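PDB 3C7T: ecdysteroid-phosphate phosphatase from Bombyx mori, which removes the phosphate from ecdysteroid 22-phosphates, releasing the free, active ecdysteroids, and also acts as a protein tyrosine phosphatase. Local coordinates for residues E14-W23 against D37-A45; A90-Q98 against L138-D146. All blocks are in the same frame, centred on the assembly; numbering follows the deposited sequence.

Interaction 1 closes along the chain before interaction 2 opens, and their centres lie about 16 Å apart in the phosphoglycerate mutase-like (histidine phosphatase) domain of this longer protein. Arg15, just after strand 5-11, and Arg92, near the start of helix 91-104, pack together, 3.7 Å from Arg15 CD to Arg92 CD; Ala45 meets Ala141 further out. Helix 62-77 touches both contacts. Interaction 2 stays within one chain, beside strand 112-114, the outermost strand of the sheet on that side within this chain. Together the contacts place both arginines round the tungstate, in the pocket of the phosphohistidine residue His12, while interaction 1 also ties that pocket's flank to the dimer interface.

Interaction 1. Residues E14-W23 against D37-A45; sequences ERVDLTYGPW and DLNLPLKLA. With WO4 (tungstate(VI)ion), chain E.
Tyr20 reaches across to Asp37 and Leu40 at once. Its OH donates a 2.6 Å hydrogen bond to Asp37 OD2, arriving from above the carboxylate plane, while Asn39 N meets the same oxygen from the opposite face, closing an Asx turn. Leu40 CD2 lies over one face of the Tyr20 ring, a CH-pi contact 3.9 Å from the centroid, and meets Val16 CG1 at 3.6 Å. That valine methyl also lies over the centre of one Trp23 face, held between Trp23 and Leu40. Val16 CG2 comes tip to tip with Pro41 CD, and Leu44 CD1 sits at the indole edge. In Glu14, CG anti to the backbone N (chi1 180°) and an extended chain beyond it carry OE1 to Asn39 ND2, 2.9 Å away on the syn side but 27° out of the carboxylate plane; Thr61 OG1 shares OE1. On the side of segment 14-23 turned from Leu40, Asp17 grips Arg15 side-on, helping hold the guanidinium as NH1 bonds tungstate O3. The backbone of Ile249 of the second subunit donates through N to Asp37 OD2 and accepts through O from Asn39 ND2. The contact joins helix 16-19 to the loop between strand 32-33 and helix 50-56, beside helix 62-77.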
loop_
_atom_site.group_PDB
_atom_site.type_symbol
_atom_site.label_atom_id
_atom_site.label_comp_id
_atom_site.label_asym_id
_atom_site.label_seq_id
_atom_site.Cartn_x
_atom_site.Cartn_y
_atom_site.Cartn_z
ATOM N N GLU A 14 -6.200 -3.499 -5.899
ATOM C CA GLU A 14 -5.351 -3.198 -7.069
ATOM C C GLU A 14 -4.921 -4.452 -7.825
ATOM O O GLU A 14 -4.432 -5.405 -7.220
ATOM C CB GLU A 14 -4.097 -2.436 -6.604
ATOM C CG GLU A 14 -3.127 -2.072 -7.731
ATOM C CD GLU A 14 -1.915 -1.295 -7.247
ATOM O OE1 GLU A 14 -0.983 -1.896 -6.651
ATOM O OE2 GLU A 14 -1.884 -0.069 -7.501
ATOM N N ARG A 15 -5.101 -4.437 -9.153
ATOM C CA ARG A 15 -4.799 -5.605 -9.999
ATOM C C ARG A 15 -3.377 -5.578 -10.557
ATOM O O ARG A 15 -2.913 -4.525 -11.040
ATOM C CB ARG A 15 -5.767 -5.612 -11.202
ATOM C CG ARG A 15 -7.183 -6.022 -10.831
ATOM C CD ARG A 15 -8.137 -5.702 -11.944
ATOM N NE ARG A 15 -7.890 -6.447 -13.191
ATOM C CZ ARG A 15 -8.804 -6.605 -14.158
ATOM N NH1 ARG A 15 -10.011 -6.068 -14.030
ATOM N NH2 ARG A 15 -8.521 -7.311 -15.262
ATOM N N VAL A 16 -2.707 -6.737 -10.589
ATOM C CA VAL A 16 -1.388 -6.789 -11.220
ATOM C C VAL A 16 -1.475 -6.351 -12.701
ATOM O O VAL A 16 -0.675 -5.558 -13.169
ATOM C CB VAL A 16 -0.753 -8.217 -11.156
ATOM C CG1 VAL A 16 0.512 -8.280 -12.019
ATOM C CG2 VAL A 16 -0.426 -8.583 -9.689
ATOM N N ASP A 17 -2.429 -6.904 -13.443
ATOM C CA ASP A 17 -2.494 -6.670 -14.912
ATOM C C ASP A 17 -2.762 -5.206 -15.294
ATOM O O ASP A 17 -2.392 -4.772 -16.400
ATOM C CB ASP A 17 -3.462 -7.654 -15.596
ATOM C CG ASP A 17 -4.919 -7.448 -15.209
ATOM O OD1 ASP A 17 -5.247 -6.689 -14.276
ATOM O OD2 ASP A 17 -5.793 -8.104 -15.832
ATOM N N LEU A 18 -3.360 -4.439 -14.382
ATOM C CA LEU A 18 -3.626 -3.023 -14.670
ATOM C C LEU A 18 -2.517 -2.102 -14.174
ATOM O O LEU A 18 -2.465 -0.912 -14.553
ATOM C CB LEU A 18 -4.963 -2.575 -14.059
ATOM C CG LEU A 18 -6.222 -3.289 -14.575
ATOM C CD1 LEU A 18 -7.522 -2.665 -14.020
ATOM C CD2 LEU A 18 -6.229 -3.353 -16.120
ATOM N N THR A 19 -1.655 -2.641 -13.319
ATOM C CA THR A 19 -0.546 -1.888 -12.741
ATOM C C THR A 19 0.739 -2.043 -13.539
ATOM O O THR A 19 1.562 -1.123 -13.563
ATOM C CB THR A 19 -0.301 -2.372 -11.284
ATOM O OG1 THR A 19 -1.502 -2.177 -10.537
ATOM C CG2 THR A 19 0.860 -1.625 -10.610
ATOM N N TYR A 20 0.895 -3.204 -14.184
ATOM C CA TYR A 20 2.085 -3.531 -14.970
ATOM C C TYR A 20 1.743 -3.759 -16.435
ATOM O O TYR A 20 0.597 -3.749 -16.809
ATOM C CB TYR A 20 2.731 -4.809 -14.430
ATOM C CG TYR A 20 3.156 -4.690 -12.971
ATOM C CD1 TYR A 20 2.238 -4.906 -11.941
ATOM C CD2 TYR A 20 4.470 -4.356 -12.636
ATOM C CE1 TYR A 20 2.619 -4.788 -10.578
ATOM C CE2 TYR A 20 4.856 -4.241 -11.278
ATOM C CZ TYR A 20 3.931 -4.460 -10.274
ATOM O OH TYR A 20 4.328 -4.350 -8.943
ATOM N N GLY A 21 2.763 -3.953 -17.248
ATOM C CA GLY A 21 2.581 -4.312 -18.654
ATOM C C GLY A 21 2.613 -5.830 -18.827
ATOM O O GLY A 21 1.824 -6.536 -18.183
ATOM N N PRO A 22 3.512 -6.340 -19.698
ATOM C CA PRO A 22 3.558 -7.794 -19.969
ATOM C C PRO A 22 4.231 -8.577 -18.830
ATOM O O PRO A 22 5.301 -9.165 -19.002
ATOM C CB PRO A 22 4.349 -7.879 -21.287
ATOM C CG PRO A 22 5.224 -6.686 -21.270
ATOM C CD PRO A 22 4.507 -5.598 -20.496
ATOM N N TRP A 23 3.597 -8.597 -17.660
ATOM C CA TRP A 23 4.274 -9.089 -16.453
ATOM C C TRP A 23 4.555 -10.593 -16.475
ATOM O O TRP A 23 5.590 -11.028 -15.955
ATOM C CB TRP A 23 3.515 -8.668 -15.159
ATOM C CG TRP A 23 2.258 -9.389 -14.968
ATOM C CD1 TRP A 23 1.056 -9.130 -15.578
ATOM C CD2 TRP A 23 2.043 -10.516 -14.106
ATOM N NE1 TRP A 23 0.111 -10.042 -15.157
ATOM C CE2 TRP A 23 0.683 -10.894 -14.244
ATOM C CE3 TRP A 23 2.864 -11.239 -13.216
ATOM C CZ2 TRP A 23 0.118 -11.980 -13.533
ATOM C CZ3 TRP A 23 2.283 -12.325 -12.487
ATOM C CH2 TRP A 23 0.926 -12.668 -12.654
ATOM N N ASP A 37 9.456 -7.161 -8.972
ATOM C CA ASP A 37 9.028 -5.869 -8.436
ATOM C C ASP A 37 8.498 -6.102 -7.039
ATOM O O ASP A 37 7.880 -7.136 -6.791
ATOM C CB ASP A 37 7.910 -5.280 -9.313
ATOM C CG ASP A 37 7.617 -3.799 -8.979
ATOM O OD1 ASP A 37 8.346 -2.922 -9.476
ATOM O OD2 ASP A 37 6.644 -3.529 -8.240
ATOM N N LEU A 38 8.702 -5.141 -6.134
ATOM C CA LEU A 38 8.250 -5.340 -4.743
ATOM C C LEU A 38 6.746 -5.386 -4.599
ATOM O O LEU A 38 6.252 -5.954 -3.638
ATOM C CB LEU A 38 8.812 -4.287 -3.790
ATOM C CG LEU A 38 10.318 -4.246 -3.667
ATOM C CD1 LEU A 38 10.641 -3.051 -2.764
ATOM C CD2 LEU A 38 10.835 -5.566 -3.065
ATOM N N ASN A 39 6.021 -4.783 -5.542
ATOM C CA ASN A 39 4.577 -4.793 -5.486
ATOM C C ASN A 39 3.974 -6.012 -6.226
ATOM O O ASN A 39 2.754 -6.167 -6.306
ATOM C CB ASN A 39 4.041 -3.441 -6.020
ATOM C CG ASN A 39 2.590 -3.205 -5.695
ATOM O OD1 ASN A 39 2.097 -3.609 -4.637
ATOM N ND2 ASN A 39 1.889 -2.516 -6.607
ATOM N N LEU A 40 4.822 -6.921 -6.713
ATOM C CA LEU A 40 4.322 -8.187 -7.276
ATOM C C LEU A 40 4.192 -9.287 -6.195
ATOM O O LEU A 40 4.860 -9.228 -5.147
ATOM C CB LEU A 40 5.228 -8.685 -8.420
ATOM C CG LEU A 40 5.123 -7.940 -9.749
ATOM C CD1 LEU A 40 6.271 -8.293 -10.651
ATOM C CD2 LEU A 40 3.795 -8.230 -10.443
ATOM N N PRO A 41 3.348 -10.303 -6.451
ATOM C CA PRO A 41 3.258 -11.414 -5.477
ATOM C C PRO A 41 4.625 -12.016 -5.146
ATOM O O PRO A 41 5.504 -12.068 -5.997
ATOM C CB PRO A 41 2.390 -12.437 -6.195
ATOM C CG PRO A 41 1.562 -11.605 -7.173
ATOM C CD PRO A 41 2.455 -10.502 -7.615
ATOM N N LEU A 42 4.804 -12.455 -3.903
ATOM C CA LEU A 42 6.043 -13.129 -3.502
ATOM C C LEU A 42 6.249 -14.441 -4.282
ATOM O O LEU A 42 7.378 -14.788 -4.665
ATOM C CB LEU A 42 6.007 -13.420 -2.004
ATOM C CG LEU A 42 6.127 -12.209 -1.070
ATOM C CD1 LEU A 42 5.875 -12.624 0.377
ATOM C CD2 LEU A 42 7.498 -11.595 -1.229
ATOM N N LYS A 43 5.150 -15.144 -4.509
ATOM C CA LYS A 43 5.153 -16.402 -5.254
ATOM C C LYS A 43 3.765 -16.559 -5.838
ATOM O O LYS A 43 2.820 -15.919 -5.384
ATOM C CB LYS A 43 5.467 -17.585 -4.321
ATOM C CG LYS A 43 4.352 -17.918 -3.328
ATOM C CD LYS A 43 4.721 -19.112 -2.439
ATOM C CE LYS A 43 4.489 -20.436 -3.172
ATOM N NZ LYS A 43 4.920 -21.631 -2.366
ATOM N N LEU A 44 3.651 -17.411 -6.845
ATOM C CA LEU A 44 2.356 -17.714 -7.441
ATOM C C LEU A 44 2.040 -19.174 -7.185
ATOM O O LEU A 44 2.853 -20.043 -7.487
ATOM C CB LEU A 44 2.379 -17.438 -8.945
ATOM C CG LEU A 44 2.616 -15.968 -9.334
ATOM C CD1 LEU A 44 2.752 -15.831 -10.838
ATOM C CD2 LEU A 44 1.508 -15.086 -8.821
ATOM N N ALA A 45 0.868 -19.439 -6.626
ATOM C CA ALA A 45 0.430 -20.801 -6.364
ATOM C C ALA A 45 0.226 -21.548 -7.657
ATOM O O ALA A 45 -0.127 -20.956 -8.682
ATOM C CB ALA A 45 -0.876 -20.796 -5.576
HETATM W W WO4 E . -12.899 -4.931 -11.914
HETATM O O1 WO4 E . -14.060 -3.958 -10.713
HETATM O O2 WO4 E . -13.856 -4.543 -13.612
HETATM O O3 WO4 E . -11.080 -4.258 -12.336
HETATM O O4 WO4 E . -12.976 -6.892 -11.840
#

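Interaction 2. Residues A90-Q98 against L138-D146; sequences ALRCVETAQ and LCKAGLNVD. With WO4 (tungstate(VI)ion), chain E.
Across the contact, the amides of Gln98 and Asn144 are turned 56° apart, and the bond between the residues uses a backbone N-H, not the second amide: Asn144 N donates to Gln98 OE1 at 2.7 Å and 168°, from above the carbonyl plane. The other flat group, the Arg92 guanidinium, has Ala90 CB over one face, away from its centre, and tungstate O4 in plane at its edge, where NE at 2.7 Å and NH2 at 2.8 Å share that one oxygen. Gln98 bends at chi2 (60°), which turns its amide toward the loop while CB and CG pack against Leu143 CD2, CB at 3.6 Å; NE2 is taken by Asp102. Replacing Gln98 with an alanine would probably leave Asn144 N without its acceptor and remove the CG part of the cover over Leu143 CD2. One turn back, Val94 CG1 meets Leu143 CD1 at 3.6 Å and Val145 CG2 at 3.9 Å. The Leu91 and Leu138 side chains run antiparallel alongside one another, meeting through Leu91 CD1 and Leu138 CD2. A Schellman motif at Gly142, with positive phi, turns the chain and delivers Leu143 to this apolar patch. Asn144 OD1 is held by Lys111. The patch thus fastens helix 91-104 to the C-terminal end of helix 135-140 and the loop after it, with Trp65 of helix 62-77 and Val114 of strand 112-114 packed alongside.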
loop_
_atom_site.group_PDB
_atom_site.type_symbol
_atom_site.label_atom_id
_atom_site.label_comp_id
_atom_site.label_asym_id
_atom_site.label_seq_id
_atom_site.Cartn_x
_atom_site.Cartn_y
_atom_site.Cartn_z
ATOM N N ALA A 90 -13.302 -14.776 -9.639
ATOM C CA ALA A 90 -12.065 -14.139 -10.127
ATOM C C ALA A 90 -11.029 -14.152 -9.018
ATOM O O ALA A 90 -11.348 -13.820 -7.852
ATOM C CB ALA A 90 -12.334 -12.693 -10.580
ATOM N N LEU A 91 -9.778 -14.476 -9.370
ATOM C CA LEU A 91 -8.733 -14.591 -8.352
ATOM C C LEU A 91 -8.568 -13.312 -7.555
ATOM O O LEU A 91 -8.345 -13.376 -6.334
ATOM C CB LEU A 91 -7.381 -14.969 -8.950
ATOM C CG LEU A 91 -6.231 -14.997 -7.950
ATOM C CD1 LEU A 91 -6.474 -16.051 -6.833
ATOM C CD2 LEU A 91 -4.862 -15.172 -8.680
ATOM N N ARG A 92 -8.669 -12.167 -8.220
ATOM C CA ARG A 92 -8.546 -10.867 -7.516
ATOM C C ARG A 92 -9.602 -10.682 -6.418
ATOM O O ARG A 92 -9.344 -10.053 -5.379
ATOM C CB ARG A 92 -8.590 -9.714 -8.527
ATOM C CG ARG A 92 -9.874 -9.671 -9.352
ATOM C CD ARG A 92 -9.761 -8.611 -10.435
ATOM N NE ARG A 92 -10.855 -8.530 -11.406
ATOM C CZ ARG A 92 -10.974 -9.284 -12.511
ATOM N NH1 ARG A 92 -10.113 -10.278 -12.781
ATOM N NH2 ARG A 92 -11.997 -9.069 -13.336
ATOM N N CYS A 93 -10.783 -11.236 -6.645
ATOM C CA CYS A 93 -11.884 -11.111 -5.682
ATOM C C CYS A 93 -11.690 -12.054 -4.492
ATOM O O CYS A 93 -11.890 -11.668 -3.325
ATOM C CB CYS A 93 -13.237 -11.336 -6.363
ATOM S SG CYS A 93 -13.486 -10.277 -7.813
ATOM N N VAL A 94 -11.314 -13.297 -4.775
ATOM C CA VAL A 94 -11.013 -14.241 -3.687
ATOM C C VAL A 94 -9.823 -13.748 -2.836
ATOM O O VAL A 94 -9.845 -13.825 -1.598
ATOM C CB VAL A 94 -10.761 -15.669 -4.207
ATOM C CG1 VAL A 94 -10.600 -16.621 -3.015
ATOM C CG2 VAL A 94 -11.949 -16.128 -5.085
ATOM N N GLU A 95 -8.800 -13.199 -3.479
ATOM C CA GLU A 95 -7.697 -12.642 -2.702
ATOM C C GLU A 95 -8.115 -11.419 -1.913
ATOM O O GLU A 95 -7.652 -11.246 -0.794
ATOM C CB GLU A 95 -6.495 -12.328 -3.585
ATOM C CG GLU A 95 -5.843 -13.572 -4.204
ATOM C CD GLU A 95 -4.570 -13.217 -4.991
ATOM O OE1 GLU A 95 -4.585 -12.224 -5.753
ATOM O OE2 GLU A 95 -3.556 -13.938 -4.864
ATOM N N THR A 96 -9.012 -10.597 -2.458
ATOM C CA THR A 96 -9.504 -9.453 -1.695
ATOM C C THR A 96 -10.241 -9.964 -0.450
ATOM O O THR A 96 -10.103 -9.412 0.652
ATOM C CB THR A 96 -10.377 -8.555 -2.546
ATOM O OG1 THR A 96 -9.599 -8.126 -3.672
ATOM C CG2 THR A 96 -10.871 -7.296 -1.725
ATOM N N ALA A 97 -11.009 -11.027 -0.638
ATOM C CA ALA A 97 -11.772 -11.612 0.471
ATOM C C ALA A 97 -10.827 -12.072 1.576
ATOM O O ALA A 97 -11.094 -11.835 2.769
ATOM C CB ALA A 97 -12.641 -12.775 -0.051
ATOM N N GLN A 98 -9.734 -12.738 1.197
ATOM C CA GLN A 98 -8.773 -13.173 2.201
ATOM C C GLN A 98 -8.089 -11.994 2.899
ATOM O O GLN A 98 -7.977 -12.001 4.117
ATOM C CB GLN A 98 -7.724 -14.125 1.621
ATOM C CG GLN A 98 -6.829 -14.762 2.700
ATOM C CD GLN A 98 -7.632 -15.574 3.692
ATOM O OE1 GLN A 98 -8.440 -16.418 3.301
ATOM N NE2 GLN A 98 -7.430 -15.315 4.986
ATOM N N LEU A 138 -7.287 -22.930 -4.651
ATOM C CA LEU A 138 -7.349 -21.722 -3.814
ATOM C C LEU A 138 -6.952 -22.037 -2.364
ATOM O O LEU A 138 -6.153 -21.318 -1.769
ATOM C CB LEU A 138 -8.752 -21.091 -3.876
ATOM C CG LEU A 138 -9.143 -20.501 -5.245
ATOM C CD1 LEU A 138 -10.617 -20.092 -5.313
ATOM C CD2 LEU A 138 -8.265 -19.329 -5.610
ATOM N N CYS A 139 -7.491 -23.123 -1.813
ATOM C CA CYS A 139 -7.094 -23.566 -0.477
ATOM C C CYS A 139 -5.595 -23.892 -0.389
ATOM O O CYS A 139 -4.928 -23.506 0.588
ATOM C CB CYS A 139 -7.963 -24.738 -0.022
ATOM S SG CYS A 139 -9.652 -24.222 0.371
ATOM N N LYS A 140 -5.058 -24.563 -1.412
ATOM C CA LYS A 140 -3.623 -24.846 -1.467
ATOM C C LYS A 140 -2.792 -23.563 -1.540
ATOM O O LYS A 140 -1.676 -23.512 -1.011
ATOM C CB LYS A 140 -3.255 -25.809 -2.612
ATOM C CG LYS A 140 -1.739 -26.087 -2.685
ATOM C CD LYS A 140 -1.377 -27.468 -3.241
ATOM C CE LYS A 140 0.029 -27.885 -2.759
ATOM N NZ LYS A 140 0.123 -28.110 -1.286
ATOM N N ALA A 141 -3.348 -22.533 -2.180
ATOM C CA ALA A 141 -2.730 -21.205 -2.245
ATOM C C ALA A 141 -2.770 -20.482 -0.894
ATOM O O ALA A 141 -2.150 -19.422 -0.740
ATOM C CB ALA A 141 -3.403 -20.361 -3.310
ATOM N N GLY A 142 -3.500 -21.042 0.069
ATOM C CA GLY A 142 -3.600 -20.454 1.412
ATOM C C GLY A 142 -4.783 -19.529 1.623
ATOM O O GLY A 142 -4.794 -18.723 2.557
ATOM N N LEU A 143 -5.775 -19.625 0.745
ATOM C CA LEU A 143 -7.003 -18.834 0.859
ATOM C C LEU A 143 -8.052 -19.637 1.622
ATOM O O LEU A 143 -8.277 -20.819 1.326
ATOM C CB LEU A 143 -7.525 -18.431 -0.536
ATOM C CG LEU A 143 -6.509 -17.667 -1.388
ATOM C CD1 LEU A 143 -7.060 -17.390 -2.782
ATOM C CD2 LEU A 143 -6.066 -16.352 -0.718
ATOM N N ASN A 144 -8.686 -19.009 2.606
ATOM C CA ASN A 144 -9.652 -19.713 3.461
ATOM C C ASN A 144 -11.020 -19.949 2.807
ATOM O O ASN A 144 -12.040 -19.452 3.260
ATOM C CB ASN A 144 -9.800 -18.982 4.795
ATOM C CG ASN A 144 -10.361 -19.870 5.884
ATOM O OD1 ASN A 144 -10.190 -21.091 5.847
ATOM N ND2 ASN A 144 -11.023 -19.263 6.872
ATOM N N VAL A 145 -11.026 -20.734 1.741
ATOM C CA VAL A 145 -12.209 -20.937 0.923
ATOM C C VAL A 145 -13.077 -22.076 1.504
ATOM O O VAL A 145 -12.548 -23.081 1.992
ATOM C CB VAL A 145 -11.808 -21.241 -0.552
ATOM C CG1 VAL A 145 -12.974 -21.815 -1.344
ATOM C CG2 VAL A 145 -11.262 -19.980 -1.233
ATOM N N ASP A 146 -14.393 -21.896 1.455
ATOM C CA ASP A 146 -15.338 -22.918 1.904
ATOM C C ASP A 146 -15.412 -24.078 0.896
ATOM O O ASP A 146 -15.943 -23.918 -0.199
ATOM C CB ASP A 146 -16.726 -22.284 2.091
ATOM C CG ASP A 146 -17.676 -23.154 2.902
ATOM O OD1 ASP A 146 -17.410 -24.369 3.072
ATOM O OD2 ASP A 146 -18.695 -22.602 3.369
HETATM W W WO4 E . -12.899 -4.931 -11.914
HETATM O O1 WO4 E . -14.060 -3.958 -10.713
HETATM O O2 WO4 E . -13.856 -4.543 -13.612
HETATM O O3 WO4 E . -11.080 -4.258 -12.336
HETATM O O4 WO4 E . -12.976 -6.892 -11.840
#